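Local coordinates for protein fructose-2,6-bisphosphatase TIGAR B (PDB 3E9D) that probably hydrolyses fructose 2,6-bisphosphate, and also fructose 1,6-bisphosphate, as a histidine phosphatase that restrains glycolysis and diverts sugar into the pentose phosphate pathway, at residues D48-N53 against S77-I82; V54-S57 against R61-Q64; I189-L194 against S221-T226. One frame throughout, in Å; residues are numbered along the deposited sequence.

How the contacts relate
All three contacts reach one mixed sheet of the histidine phosphatase fold. Contacts 1 and 2 share the beta-alpha-beta unit of strand 53-56, helix 60-71 and strand 81-83; their centres lie 13 Å apart, and they join directly where I82 N meets V54 O at 2.8 Å, a probable hydrogen bond between neighbouring strands. Contact 2 stands at the active site: the side chain of A62 is about 4 Å from that of H11, and R61 holds a phosphate ion. Contact 3 packs helix 184-197 on strand 220-230, its centre about 18 Å from that of contact 2; it brushes contact 1 where L49 CD1 lies 3.6 Å from R222 NH2.

Contact 1: D48-N53 against S77-I82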
loop_
_atom_site.group_PDB
_atom_site.type_symbol
_atom_site.label_atom_id
_atom_site.label_comp_id
_atom_site.label_asym_id
_atom_site.label_seq_id
_atom_site.Cartn_x
_atom_site.Cartn_y
_atom_site.Cartn_z
ATOM N N ASP A 48 12.701 1.144 13.659
ATOM C CA ASP A 48 12.441 0.540 14.965
ATOM C C ASP A 48 11.204 -0.358 14.973
ATOM O O ASP A 48 10.782 -0.826 16.040
ATOM C CB ASP A 48 12.301 1.616 16.061
ATOM C CG ASP A 48 13.542 2.509 16.170
ATOM O OD1 ASP A 48 14.645 1.981 16.428
ATOM O OD2 ASP A 48 13.416 3.737 15.972
ATOM N N LEU A 49 10.617 -0.588 13.801
ATOM C CA LEU A 49 9.460 -1.497 13.696
ATOM C C LEU A 49 9.913 -2.874 13.277
ATOM O O LEU A 49 10.766 -3.009 12.406
ATOM C CB LEU A 49 8.425 -0.973 12.690
ATOM C CG LEU A 49 7.796 0.360 13.097
ATOM C CD1 LEU A 49 7.113 1.069 11.909
ATOM C CD2 LEU A 49 6.830 0.165 14.271
ATOM N N HIS A 50 9.339 -3.903 13.893
ATOM C CA HIS A 50 9.542 -5.264 13.410
ATOM C C HIS A 50 8.451 -5.625 12.406
ATOM O O HIS A 50 7.274 -5.782 12.756
ATOM C CB HIS A 50 9.575 -6.257 14.575
ATOM C CG HIS A 50 9.821 -7.677 14.166
ATOM N ND1 HIS A 50 9.342 -8.750 14.888
ATOM C CD2 HIS A 50 10.487 -8.203 13.108
ATOM C CE1 HIS A 50 9.703 -9.876 14.297
ATOM N NE2 HIS A 50 10.400 -9.573 13.215
ATOM N N PHE A 51 8.840 -5.723 11.143
ATOM C CA PHE A 51 7.949 -6.258 10.128
ATOM C C PHE A 51 8.114 -7.767 10.087
ATOM O O PHE A 51 9.160 -8.260 9.707
ATOM C CB PHE A 51 8.235 -5.611 8.772
ATOM C CG PHE A 51 8.064 -4.116 8.773
ATOM C CD1 PHE A 51 6.796 -3.548 8.943
ATOM C CD2 PHE A 51 9.168 -3.271 8.622
ATOM C CE1 PHE A 51 6.621 -2.161 8.941
ATOM C CE2 PHE A 51 9.014 -1.868 8.619
ATOM C CZ PHE A 51 7.740 -1.312 8.777
ATOM N N THR A 52 7.080 -8.488 10.529
ATOM C CA THR A 52 7.067 -9.957 10.511
ATOM C C THR A 52 6.877 -10.480 9.105
ATOM O O THR A 52 7.211 -11.621 8.800
ATOM C CB THR A 52 5.921 -10.510 11.397
ATOM O OG1 THR A 52 4.681 -9.897 11.006
ATOM C CG2 THR A 52 6.179 -10.202 12.888
ATOM N N ASN A 53 6.332 -9.654 8.228
ATOM C CA ASN A 53 6.037 -10.094 6.875
ATOM C C ASN A 53 6.232 -8.937 5.929
ATOM O O ASN A 53 5.902 -7.805 6.276
ATOM C CB ASN A 53 4.578 -10.549 6.783
ATOM C CG ASN A 53 4.260 -11.688 7.734
ATOM O OD1 ASN A 53 3.925 -11.465 8.904
ATOM N ND2 ASN A 53 4.391 -12.912 7.246
ATOM N N SER A 77 15.672 -8.442 9.799
ATOM C CA SER A 77 16.632 -9.137 8.923
ATOM C C SER A 77 16.277 -10.591 8.585
ATOM O O SER A 77 16.669 -11.095 7.537
ATOM C CB SER A 77 18.049 -9.059 9.510
ATOM O OG SER A 77 18.084 -9.607 10.819
ATOM N N ALA A 78 15.538 -11.261 9.469
ATOM C CA ALA A 78 15.099 -12.638 9.231
ATOM C C ALA A 78 13.800 -12.721 8.391
ATOM O O ALA A 78 13.395 -13.808 7.979
ATOM C CB ALA A 78 14.933 -13.385 10.569
ATOM N N THR A 79 13.157 -11.582 8.130
ATOM C CA THR A 79 11.901 -11.572 7.364
ATOM C C THR A 79 12.163 -11.693 5.863
ATOM O O THR A 79 12.905 -10.906 5.305
ATOM C CB THR A 79 11.090 -10.295 7.647
ATOM O OG1 THR A 79 10.763 -10.254 9.044
ATOM C CG2 THR A 79 9.810 -10.280 6.829
ATOM N N GLU A 80 11.557 -12.664 5.197
ATOM C CA GLU A 80 11.765 -12.738 3.747
ATOM C C GLU A 80 10.866 -11.763 2.976
ATOM O O GLU A 80 9.718 -11.536 3.330
ATOM C CB GLU A 80 11.674 -14.174 3.190
ATOM C CG GLU A 80 10.272 -14.756 3.134
ATOM C CD GLU A 80 10.174 -16.015 2.269
ATOM O OE1 GLU A 80 10.538 -15.979 1.064
ATOM O OE2 GLU A 80 9.693 -17.042 2.798
ATOM N N MET A 81 11.418 -11.169 1.934
ATOM C CA MET A 81 10.652 -10.320 1.049
ATOM C C MET A 81 9.892 -11.223 0.068
ATOM O O MET A 81 10.509 -11.974 -0.663
ATOM C CB MET A 81 11.622 -9.393 0.327
ATOM C CG MET A 81 11.003 -8.308 -0.480
ATOM S SD MET A 81 12.238 -7.240 -1.281
ATOM C CE MET A 81 13.123 -6.665 0.144
ATOM N N ILE A 82 8.561 -11.163 0.068
ATOM C CA ILE A 82 7.731 -11.938 -0.870
ATOM C C ILE A 82 7.309 -11.046 -2.038
ATOM O O ILE A 82 6.650 -10.022 -1.840
ATOM C CB ILE A 82 6.434 -12.503 -0.177
ATOM C CG1 ILE A 82 6.759 -13.323 1.078
ATOM C CG2 ILE A 82 5.552 -13.293 -1.154
ATOM C CD1 ILE A 82 7.536 -14.561 0.822
HETATM O O HOH W 1 11.891 -11.150 11.447
#
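T79 reaches F51 through its hydroxyl: T79 OG1 donates to the backbone oxygen F51 O over 2.6 Å, a short bond that lies in the carbonyl plane with a C=O...donor angle of 155°. Threonine suits the place because its second branch is apolar. With OG1 beside the backbone N (chi1 -61°) and CG2 anti to it, the methyl settles against the T52-N53 peptide, T79 CG2 standing 3.5 Å from T52 O and 3.8 Å from N53 CA. The hydroxyl also accepts a bond from a water, 2.8 Å from T79 OG1. The same water lies in the plane of the H50 ring at its edge, 2.8 Å from H50 NE2, and so bridges H50 NE2 and T79 OG1, which are 4.2 Å apart. Through T79 and its water the loop before strand 53-56 is tied to the one before strand 81-83, away from the catalytic residues.

Further out, other bonds hold the 48-53 side in place. T52 OG1 donates to N53 OD1 over 2.7 Å, tilted from the amide plane, while H147 and E146 hold the two ends of the N53 amide. S76 bonds the backbone N of F51, whose ring meets H177 edge-to-face. Having given its proton to F51 O, the T79 hydroxyl can meet the water only as an acceptor; one side chain thus satisfies a backbone carbonyl and orders the water that reaches H50.

Contact 2: V54-S57 against R61-Q64; sequences VFVS and RAIQ. With PO4 (phosphate ion), chain C.
In V56 the CG1 methyl swings to the far side from the backbone N (chi1 -165°), which carries it across to the helix, where V56 CG1 rests 3.4 Å from A62 O and 3.8 Å from A62 CB. R61 takes a different course: its CG sits between the backbone N and the carbonyl carbon (chi1 58°), and the chain then runs extended to NE, delivering the guanidinium to the phosphate instead of to the strand. Alanine fits the neighbouring position because its single methyl lets helix 60-71 come close to the end of strand 53-56; A62 CB also meets S57 OG at 3.4 Å. Beside it, the flank of I63 lies against the backbone carbonyl of S57, I63 CG1 being 3.4 Å from S57 O. Together these contacts seat the first turn of the helix on the strand it follows in the beta-alpha-beta unit.

The polar end of S57 is engaged by H183, proposed to stabilise the transition state, and by the backbone N of L59. The guanidinium of R61 presents its edge to the ion, so that NE and NH2 both donate to one oxygen: R61 NE to PO4 O1 spans 2.9 Å, at an N-H...acceptor angle of 147°. R10, N17, H183 and the backbone N of G184 also hydrogen-bond the ion, and G24 O takes a further bond from NH2. Although the phosphate probably came from the crystallisation liquor, a guanidinium set edge-on to it, close to H11, the residue that becomes phosphorylated, is consistent with a pocket made for a phosphoryl group.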
loop_
_atom_site.group_PDB
_atom_site.type_symbol
_atom_site.label_atom_id
_atom_site.label_comp_id
_atom_site.label_asym_id
_atom_site.label_seq_id
_atom_site.Cartn_x
_atom_site.Cartn_y
_atom_site.Cartn_z
ATOM N N VAL A 54 6.764 -9.211 4.738
ATOM C CA VAL A 54 6.993 -8.154 3.756
ATOM C C VAL A 54 6.538 -8.609 2.348
ATOM O O VAL A 54 6.938 -9.680 1.868
ATOM C CB VAL A 54 8.471 -7.720 3.693
ATOM C CG1 VAL A 54 8.665 -6.645 2.604
ATOM C CG2 VAL A 54 8.973 -7.208 5.040
ATOM N N PHE A 55 5.742 -7.769 1.696
ATOM C CA PHE A 55 5.169 -8.057 0.381
ATOM C C PHE A 55 5.476 -6.890 -0.543
ATOM O O PHE A 55 5.289 -5.718 -0.173
ATOM C CB PHE A 55 3.657 -8.281 0.487
ATOM C CG PHE A 55 3.286 -9.308 1.521
ATOM C CD1 PHE A 55 3.401 -10.656 1.233
ATOM C CD2 PHE A 55 2.900 -8.921 2.803
ATOM C CE1 PHE A 55 3.113 -11.622 2.201
ATOM C CE2 PHE A 55 2.602 -9.884 3.786
ATOM C CZ PHE A 55 2.710 -11.234 3.480
ATOM N N VAL A 56 5.953 -7.199 -1.740
ATOM C CA VAL A 56 6.344 -6.155 -2.682
ATOM C C VAL A 56 5.857 -6.538 -4.056
ATOM O O VAL A 56 5.805 -7.730 -4.390
ATOM C CB VAL A 56 7.894 -6.020 -2.754
ATOM C CG1 VAL A 56 8.278 -4.712 -3.425
ATOM C CG2 VAL A 56 8.508 -6.086 -1.348
ATOM N N SER A 57 5.554 -5.545 -4.885
ATOM C CA SER A 57 5.280 -5.856 -6.284
ATOM C C SER A 57 6.545 -6.419 -6.972
ATOM O O SER A 57 7.663 -6.306 -6.446
ATOM C CB SER A 57 4.720 -4.645 -7.022
ATOM O OG SER A 57 5.712 -3.912 -7.695
ATOM N N ARG A 61 11.343 -0.775 -9.274
ATOM C CA ARG A 61 11.280 0.440 -8.441
ATOM C C ARG A 61 10.760 0.141 -7.028
ATOM O O ARG A 61 11.210 0.750 -6.057
ATOM C CB ARG A 61 10.468 1.567 -9.117
ATOM C CG ARG A 61 9.006 1.225 -9.488
ATOM C CD ARG A 61 8.515 2.185 -10.584
ATOM N NE ARG A 61 7.101 2.022 -10.940
ATOM C CZ ARG A 61 6.656 1.231 -11.919
ATOM N NH1 ARG A 61 7.513 0.513 -12.633
ATOM N NH2 ARG A 61 5.355 1.170 -12.195
ATOM N N ALA A 62 9.817 -0.799 -6.935
ATOM C CA ALA A 62 9.215 -1.214 -5.661
ATOM C C ALA A 62 10.136 -2.166 -4.885
ATOM O O ALA A 62 10.367 -1.997 -3.661
ATOM C CB ALA A 62 7.828 -1.877 -5.921
ATOM N N ILE A 63 10.675 -3.166 -5.594
ATOM C CA ILE A 63 11.666 -4.066 -4.994
ATOM C C ILE A 63 12.853 -3.310 -4.362
ATOM O O ILE A 63 13.243 -3.604 -3.232
ATOM C CB ILE A 63 12.191 -5.109 -6.010
ATOM C CG1 ILE A 63 11.021 -6.016 -6.449
ATOM C CG2 ILE A 63 13.362 -5.936 -5.387
ATOM C CD1 ILE A 63 11.265 -6.780 -7.715
ATOM N N GLN A 64 13.419 -2.354 -5.094
ATOM C CA GLN A 64 14.534 -1.541 -4.564
ATOM C C GLN A 64 14.163 -0.756 -3.305
ATOM O O GLN A 64 14.958 -0.648 -2.377
ATOM C CB GLN A 64 15.011 -0.562 -5.618
ATOM C CG GLN A 64 15.717 -1.189 -6.781
ATOM C CD GLN A 64 16.128 -0.134 -7.773
ATOM O OE1 GLN A 64 15.296 0.429 -8.482
ATOM N NE2 GLN A 64 17.426 0.167 -7.808
HETATM P P PO4 C . 3.974 4.478 -9.897
HETATM O O1 PO4 C . 4.534 3.123 -10.248
HETATM O O2 PO4 C . 3.623 4.602 -8.433
HETATM O O3 PO4 C . 4.984 5.560 -10.202
HETATM O O4 PO4 C . 2.751 4.762 -10.743
#

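Contact 3: I189-L194 against S221-T226; sequences ISVRHL and SRFIFT
Helix 184-197 packs across one face of the mixed sheet in the alpha/beta core of the histidine phosphatase fold, and here it meets strand 220-230, which runs antiparallel to its neighbour 2-10. The segment axes of 189-194 and 221-226 approach to 11.3 Å at an angle of 34°, a separation bridged by large apolar side chains. L194 carries most of the helix side of the contact. One of its methyls stands over the F223 ring in a CH-pi contact, L194 CD1 lying 3.7 Å from the F223 ring centroid and only 5° from the ring normal. V191 comes to the same ring from another direction: V191 CG2 meets F223 CE2 at 4.2 Å, at the edge and near the plane.

A branched leucine suits this place because its two methyls can serve two rings. F223 and F225 are two residues apart on one strand; F223 points at the helix, whereas F225 reaches it only with the end of its ring. Around them, I8 of strand 2-10 and I239 and I244 of strand 233-246 pack on F223, while the ring of F225 meets that of F4 with the planes nearly parallel. Were F223 replaced by an alanine, L194 CD1 would probably lose the ring face beneath it and V191 CG2 its edge partner, leaving a gap between helix and sheet. The other leucine methyl makes the companion contact, at the edge of the second ring and near its plane, with L194 CD2 3.9 Å from F225 CZ.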
loop_
_atom_site.group_PDB
_atom_site.type_symbol
_atom_site.label_atom_id
_atom_site.label_comp_id
_atom_site.label_asym_id
_atom_site.label_seq_id
_atom_site.Cartn_x
_atom_site.Cartn_y
_atom_site.Cartn_z
ATOM N N ILE A 189 -6.414 3.235 -5.269
ATOM C CA ILE A 189 -7.579 2.393 -5.489
ATOM C C ILE A 189 -7.820 1.471 -4.283
ATOM O O ILE A 189 -8.967 1.294 -3.846
ATOM C CB ILE A 189 -7.473 1.630 -6.843
ATOM C CG1 ILE A 189 -7.606 2.646 -7.996
ATOM C CG2 ILE A 189 -8.567 0.527 -6.951
ATOM C CD1 ILE A 189 -7.026 2.165 -9.366
ATOM N N SER A 190 -6.738 0.907 -3.741
ATOM C CA SER A 190 -6.809 -0.017 -2.593
ATOM C C SER A 190 -7.298 0.664 -1.317
ATOM O O SER A 190 -8.150 0.115 -0.608
ATOM C CB SER A 190 -5.442 -0.652 -2.338
ATOM O OG SER A 190 -5.027 -1.400 -3.488
ATOM N N VAL A 191 -6.762 1.854 -1.032
ATOM C CA VAL A 191 -7.217 2.638 0.110
ATOM C C VAL A 191 -8.722 2.902 0.023
ATOM O O VAL A 191 -9.444 2.736 1.023
ATOM C CB VAL A 191 -6.412 3.972 0.259
ATOM C CG1 VAL A 191 -7.083 4.914 1.225
ATOM C CG2 VAL A 191 -4.974 3.678 0.735
ATOM N N ARG A 192 -9.200 3.303 -1.158
ATOM C CA ARG A 192 -10.634 3.577 -1.311
ATOM C C ARG A 192 -11.476 2.299 -1.097
ATOM O O ARG A 192 -12.560 2.362 -0.515
ATOM C CB ARG A 192 -10.971 4.212 -2.680
ATOM C CG ARG A 192 -12.474 4.622 -2.770
ATOM C CD ARG A 192 -12.829 5.388 -4.054
ATOM N NE ARG A 192 -12.371 6.778 -4.042
ATOM C CZ ARG A 192 -13.048 7.807 -3.526
ATOM N NH1 ARG A 192 -14.226 7.626 -2.927
ATOM N NH2 ARG A 192 -12.530 9.031 -3.594
ATOM N N HIS A 193 -10.975 1.155 -1.573
ATOM C CA HIS A 193 -11.652 -0.122 -1.322
ATOM C C HIS A 193 -11.790 -0.400 0.193
ATOM O O HIS A 193 -12.875 -0.690 0.687
ATOM C CB HIS A 193 -10.939 -1.297 -1.993
ATOM C CG HIS A 193 -11.537 -2.624 -1.628
ATOM N ND1 HIS A 193 -12.819 -2.985 -1.998
ATOM C CD2 HIS A 193 -11.049 -3.660 -0.901
ATOM C CE1 HIS A 193 -13.089 -4.189 -1.516
ATOM N NE2 HIS A 193 -12.027 -4.625 -0.862
ATOM N N LEU A 194 -10.683 -0.277 0.915
ATOM C CA LEU A 194 -10.672 -0.461 2.369
ATOM C C LEU A 194 -11.640 0.476 3.092
ATOM O O LEU A 194 -12.417 0.036 3.944
ATOM C CB LEU A 194 -9.259 -0.268 2.907
ATOM C CG LEU A 194 -8.208 -1.342 2.562
ATOM C CD1 LEU A 194 -6.891 -0.997 3.221
ATOM C CD2 LEU A 194 -8.638 -2.774 2.943
ATOM N N SER A 221 1.147 4.766 4.600
ATOM C CA SER A 221 -0.180 4.609 5.205
ATOM C C SER A 221 -0.211 3.410 6.140
ATOM O O SER A 221 0.611 2.496 6.012
ATOM C CB SER A 221 -1.276 4.426 4.124
ATOM O OG SER A 221 -1.173 5.445 3.132
ATOM N N ARG A 222 -1.180 3.385 7.055
ATOM C CA ARG A 222 -1.272 2.292 8.022
ATOM C C ARG A 222 -2.720 1.959 8.348
ATOM O O ARG A 222 -3.501 2.866 8.660
ATOM C CB ARG A 222 -0.523 2.629 9.328
ATOM C CG ARG A 222 -0.424 1.403 10.313
ATOM C CD ARG A 222 0.185 1.718 11.699
ATOM N NE ARG A 222 1.624 2.098 11.744
ATOM C CZ ARG A 222 2.485 1.749 10.823
ATOM N NH1 ARG A 222 2.016 1.025 9.840
ATOM N NH2 ARG A 222 3.774 2.099 10.860
ATOM N N PHE A 223 -3.051 0.664 8.266
ATOM C CA PHE A 223 -4.338 0.134 8.692
ATOM C C PHE A 223 -4.070 -1.007 9.670
ATOM O O PHE A 223 -3.057 -1.700 9.556
ATOM C CB PHE A 223 -5.159 -0.421 7.502
ATOM C CG PHE A 223 -5.649 0.641 6.547
ATOM C CD1 PHE A 223 -6.958 1.108 6.630
ATOM C CD2 PHE A 223 -4.804 1.168 5.565
ATOM C CE1 PHE A 223 -7.426 2.109 5.757
ATOM C CE2 PHE A 223 -5.261 2.160 4.677
ATOM C CZ PHE A 223 -6.587 2.630 4.783
ATOM N N ILE A 224 -4.977 -1.173 10.632
ATOM C CA ILE A 224 -4.981 -2.325 11.508
ATOM C C ILE A 224 -6.180 -3.205 11.139
ATOM O O ILE A 224 -7.334 -2.715 11.080
ATOM C CB ILE A 224 -5.110 -1.909 13.004
ATOM C CG1 ILE A 224 -4.173 -0.731 13.360
ATOM C CG2 ILE A 224 -4.882 -3.132 13.921
ATOM C CD1 ILE A 224 -2.684 -0.983 13.055
ATOM N N PHE A 225 -5.910 -4.489 10.896
ATOM C CA PHE A 225 -6.949 -5.458 10.522
ATOM C C PHE A 225 -7.211 -6.423 11.668
ATOM O O PHE A 225 -6.283 -6.885 12.339
ATOM C CB PHE A 225 -6.483 -6.301 9.333
ATOM C CG PHE A 225 -6.385 -5.545 8.041
ATOM C CD1 PHE A 225 -7.407 -5.645 7.095
ATOM C CD2 PHE A 225 -5.279 -4.743 7.760
ATOM C CE1 PHE A 225 -7.324 -4.970 5.871
ATOM C CE2 PHE A 225 -5.199 -4.031 6.550
ATOM C CZ PHE A 225 -6.215 -4.156 5.601
ATOM N N THR A 226 -8.478 -6.732 11.890
ATOM C CA THR A 226 -8.827 -7.862 12.738
ATOM C C THR A 226 -9.576 -8.857 11.870
ATOM O O THR A 226 -10.566 -8.501 11.217
ATOM C CB THR A 226 -9.676 -7.434 13.942
ATOM O OG1 THR A 226 -8.880 -6.588 14.784
ATOM C CG2 THR A 226 -10.127 -8.652 14.738
#